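Uncharacterized protein YppE (Bacillus subtilis, PDB 2IM8) is of unknown function, belongs to the bacterial DUF1798 family and folds as a compact bundle of four helices. Local coordinates at residues A[38-43]-A[89-94]. Residues are numbered along the deposited sequence; the frame is centred on the assembly and turned at random.
Sequences ETIKPA and SYVHHI
Tyr90 sets CG anti to its carbonyl carbon (chi1 -64°), which places the ring against Thr39, Ile40 and Ala43. Ile40 turns CG1 the same way (chi1 -59°), and its extended chain carries CD1 on to Val91. The contact joins two helices of a four-helix bundle: the start of helix 36-64 meets the C-terminal end of helix 72-91. The backbones come nearest at Ile40 and Tyr90, with CA atoms 6.6 Å apart. The side chains of Ile40 and Tyr90 run antiparallel alongside each other, with Ile40 CG1 3.7 Å from Tyr90 CB. Further out, the ring is met obliquely by two methyls. Thr39 CG2 reaches Tyr90 CE1 at 3.7 Å, and the Thr39 side chain lies roughly perpendicular to that of Tyr90. Ala43 CB lies 3.7 Å from Tyr90 CE2 and 3.6 Å from Tyr90 OH. No hydrogen bond spans the two segments; the packing is by van der Waals contact, mostly between carbon atoms. Tyr34 meets the Tyr90 ring edge-to-face, and Arg23 of helix 3-29 also touches this side chain. An alanine here would probably open a gap between Thr39, Ile40 and Ala43 and leave Tyr34 without its edge-to-face partner. The helix ends just beyond, where His92 takes a positive phi (35°). Before that turn, the Val91 side chain runs across that of Ile40, its CG1 resting 4.0 Å from Ile40 CD1.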
ATOM      1  N   GLU A  38      -0.760   8.564  19.704  1.00 17.84           N
ATOM      2  CA  GLU A  38      -0.292   9.746  18.976  1.00 18.96           C
ATOM      3  C   GLU A  38       0.387   9.469  17.639  1.00 17.78           C
ATOM      4  O   GLU A  38       0.481  10.365  16.797  1.00 16.91           O
ATOM      5  CB  GLU A  38       0.675  10.555  19.848  1.00 25.57           C
ATOM      6  CG  GLU A  38       0.013  11.175  21.061  1.00 30.07           C
ATOM      7  CD  GLU A  38      -1.130  12.082  20.665  1.00 32.61           C
ATOM      8  OE1 GLU A  38      -0.867  13.110  20.000  1.00 36.71           O
ATOM      9  OE2 GLU A  38      -2.287  11.768  21.010  1.00 35.08           O
ATOM     10  N   THR A  39       0.861   8.245  17.433  1.00 11.44           N
ATOM     11  CA  THR A  39       1.553   7.944  16.185  1.00 12.00           C
ATOM     12  C   THR A  39       1.043   6.704  15.441  1.00 10.97           C
ATOM     13  O   THR A  39       0.613   6.800  14.287  1.00 10.59           O
ATOM     14  CB  THR A  39       3.077   7.796  16.433  1.00 15.35           C
ATOM     15  OG1 THR A  39       3.591   9.003  17.018  1.00 14.35           O
ATOM     16  CG2 THR A  39       3.816   7.536  15.125  1.00 14.09           C
ATOM     17  N   ILE A  40       1.084   5.556  16.106  1.00  7.71           N
ATOM     18  CA  ILE A  40       0.675   4.283  15.510  1.00  7.45           C
ATOM     19  C   ILE A  40      -0.781   4.241  15.038  1.00  6.83           C
ATOM     20  O   ILE A  40      -1.055   4.075  13.850  1.00  6.70           O
ATOM     21  CB  ILE A  40       0.922   3.126  16.506  1.00 13.46           C
ATOM     22  CG1 ILE A  40       2.411   3.078  16.875  1.00 16.20           C
ATOM     23  CG2 ILE A  40       0.483   1.790  15.892  1.00 13.05           C
ATOM     24  CD1 ILE A  40       2.770   2.020  17.904  1.00 16.25           C
ATOM     25  N   LYS A  41      -1.706   4.400  15.972  1.00 10.52           N
ATOM     26  CA  LYS A  41      -3.127   4.378  15.663  1.00 11.50           C
ATOM     27  C   LYS A  41      -3.483   5.361  14.544  1.00 11.36           C
ATOM     28  O   LYS A  41      -4.165   4.995  13.592  1.00 12.68           O
ATOM     29  CB  LYS A  41      -3.920   4.675  16.942  1.00 14.05           C
ATOM     30  CG  LYS A  41      -5.428   4.586  16.815  1.00 17.80           C
ATOM     31  CD  LYS A  41      -6.096   4.669  18.190  1.00 17.93           C
ATOM     32  CE  LYS A  41      -7.622   4.760  18.077  1.00 18.03           C
ATOM     33  NZ  LYS A  41      -8.067   6.061  17.502  1.00 23.82           N
ATOM     34  N   PRO A  42      -3.018   6.621  14.631  1.00  9.27           N
ATOM     35  CA  PRO A  42      -3.360   7.556  13.554  1.00  9.75           C
ATOM     36  C   PRO A  42      -2.729   7.192  12.213  1.00  8.79           C
ATOM     37  O   PRO A  42      -3.279   7.517  11.162  1.00 10.35           O
ATOM     38  CB  PRO A  42      -2.857   8.895  14.077  1.00 22.79           C
ATOM     39  CG  PRO A  42      -1.715   8.507  14.965  1.00 24.89           C
ATOM     40  CD  PRO A  42      -2.259   7.306  15.692  1.00 21.42           C
ATOM     41  N   ALA A  43      -1.581   6.522  12.243  1.00 13.26           N
ATOM     42  CA  ALA A  43      -0.921   6.144  11.002  1.00 13.29           C
ATOM     43  C   ALA A  43      -1.752   5.061  10.339  1.00 12.20           C
ATOM     44  O   ALA A  43      -1.933   5.072   9.125  1.00 13.34           O
ATOM     45  CB  ALA A  43       0.490   5.640  11.265  1.00 12.08           C
ATOM     46  N   SER A  89       5.481  -1.691  10.853  1.00  7.95           N
ATOM     47  CA  SER A  89       6.619  -0.797  10.666  1.00 10.00           C
ATOM     48  C   SER A  89       6.923  -0.146  12.017  1.00  9.09           C
ATOM     49  O   SER A  89       8.067   0.170  12.317  1.00  8.08           O
ATOM     50  CB  SER A  89       6.321   0.273   9.607  1.00 10.19           C
ATOM     51  OG  SER A  89       5.378   1.235  10.055  1.00 10.50           O
ATOM     52  N   TYR A  90       5.887   0.025  12.837  1.00  9.52           N
ATOM     53  CA  TYR A  90       6.043   0.630  14.159  1.00 10.89           C
ATOM     54  C   TYR A  90       6.329  -0.364  15.273  1.00  9.76           C
ATOM     55  O   TYR A  90       7.202  -0.118  16.097  1.00  9.73           O
ATOM     56  CB  TYR A  90       4.789   1.423  14.527  1.00  8.09           C
ATOM     57  CG  TYR A  90       4.556   2.585  13.603  1.00 10.28           C
ATOM     58  CD1 TYR A  90       5.274   3.769  13.756  1.00 11.52           C
ATOM     59  CD2 TYR A  90       3.658   2.483  12.544  1.00 10.85           C
ATOM     60  CE1 TYR A  90       5.106   4.830  12.873  1.00 10.50           C
ATOM     61  CE2 TYR A  90       3.481   3.534  11.654  1.00 11.45           C
ATOM     62  CZ  TYR A  90       4.212   4.705  11.829  1.00 12.29           C
ATOM     63  OH  TYR A  90       4.046   5.757  10.969  1.00 11.96           O
ATOM     64  N   VAL A  91       5.598  -1.482  15.292  1.00  7.10           N
ATOM     65  CA  VAL A  91       5.764  -2.488  16.346  1.00  8.06           C
ATOM     66  C   VAL A  91       6.676  -3.672  15.990  1.00  9.55           C
ATOM     67  O   VAL A  91       7.133  -4.401  16.873  1.00  8.01           O
ATOM     68  CB  VAL A  91       4.378  -3.021  16.809  1.00 13.25           C
ATOM     69  CG1 VAL A  91       3.515  -1.856  17.259  1.00 12.29           C
ATOM     70  CG2 VAL A  91       3.693  -3.773  15.682  1.00 15.12           C
ATOM     71  N   HIS A  92       6.918  -3.855  14.694  1.00 14.33           N
ATOM     72  CA  HIS A  92       7.795  -4.907  14.167  1.00 16.53           C
ATOM     73  C   HIS A  92       7.821  -6.254  14.890  1.00 17.07           C
ATOM     74  O   HIS A  92       8.893  -6.784  15.191  1.00 18.14           O
ATOM     75  CB  HIS A  92       9.226  -4.369  14.071  1.00 12.69           C
ATOM     76  CG  HIS A  92       9.765  -3.842  15.368  1.00 15.31           C
ATOM     77  ND1 HIS A  92      10.202  -4.666  16.386  1.00 16.06           N
ATOM     78  CD2 HIS A  92       9.936  -2.575  15.809  1.00 14.74           C
ATOM     79  CE1 HIS A  92      10.621  -3.924  17.396  1.00 16.00           C
ATOM     80  NE2 HIS A  92      10.470  -2.653  17.072  1.00 14.50           N
ATOM     81  N   HIS A  93       6.655  -6.822  15.159  1.00 19.30           N
ATOM     82  CA  HIS A  93       6.619  -8.111  15.829  1.00 18.75           C
ATOM     83  C   HIS A  93       6.880  -9.251  14.863  1.00 19.87           C
ATOM     84  O   HIS A  93       7.618 -10.177  15.187  1.00 21.10           O
ATOM     85  CB  HIS A  93       5.269  -8.327  16.509  1.00 14.65           C
ATOM     86  CG  HIS A  93       5.030  -7.413  17.666  1.00 13.78           C
ATOM     87  ND1 HIS A  93       5.931  -7.278  18.702  1.00 11.72           N
ATOM     88  CD2 HIS A  93       3.985  -6.605  17.966  1.00 13.42           C
ATOM     89  CE1 HIS A  93       5.449  -6.426  19.591  1.00 12.58           C
ATOM     90  NE2 HIS A  93       4.269  -6.004  19.169  1.00 14.35           N
ATOM     91  N   ILE A  94       6.287  -9.187  13.674  1.00 16.68           N
ATOM     92  CA  ILE A  94       6.474 -10.263  12.701  1.00 16.70           C
ATOM     93  C   ILE A  94       7.926 -10.352  12.232  1.00 16.75           C
ATOM     94  O   ILE A  94       8.668  -9.381  12.326  1.00 17.36           O
ATOM     95  CB  ILE A  94       5.539 -10.088  11.492  1.00  8.95           C
ATOM     96  CG1 ILE A  94       5.853  -8.789  10.757  1.00 10.69           C
ATOM     97  CG2 ILE A  94       4.091 -10.098  11.965  1.00  9.13           C
ATOM     98  CD1 ILE A  94       5.089  -8.661   9.454  1.00 10.52           C
TER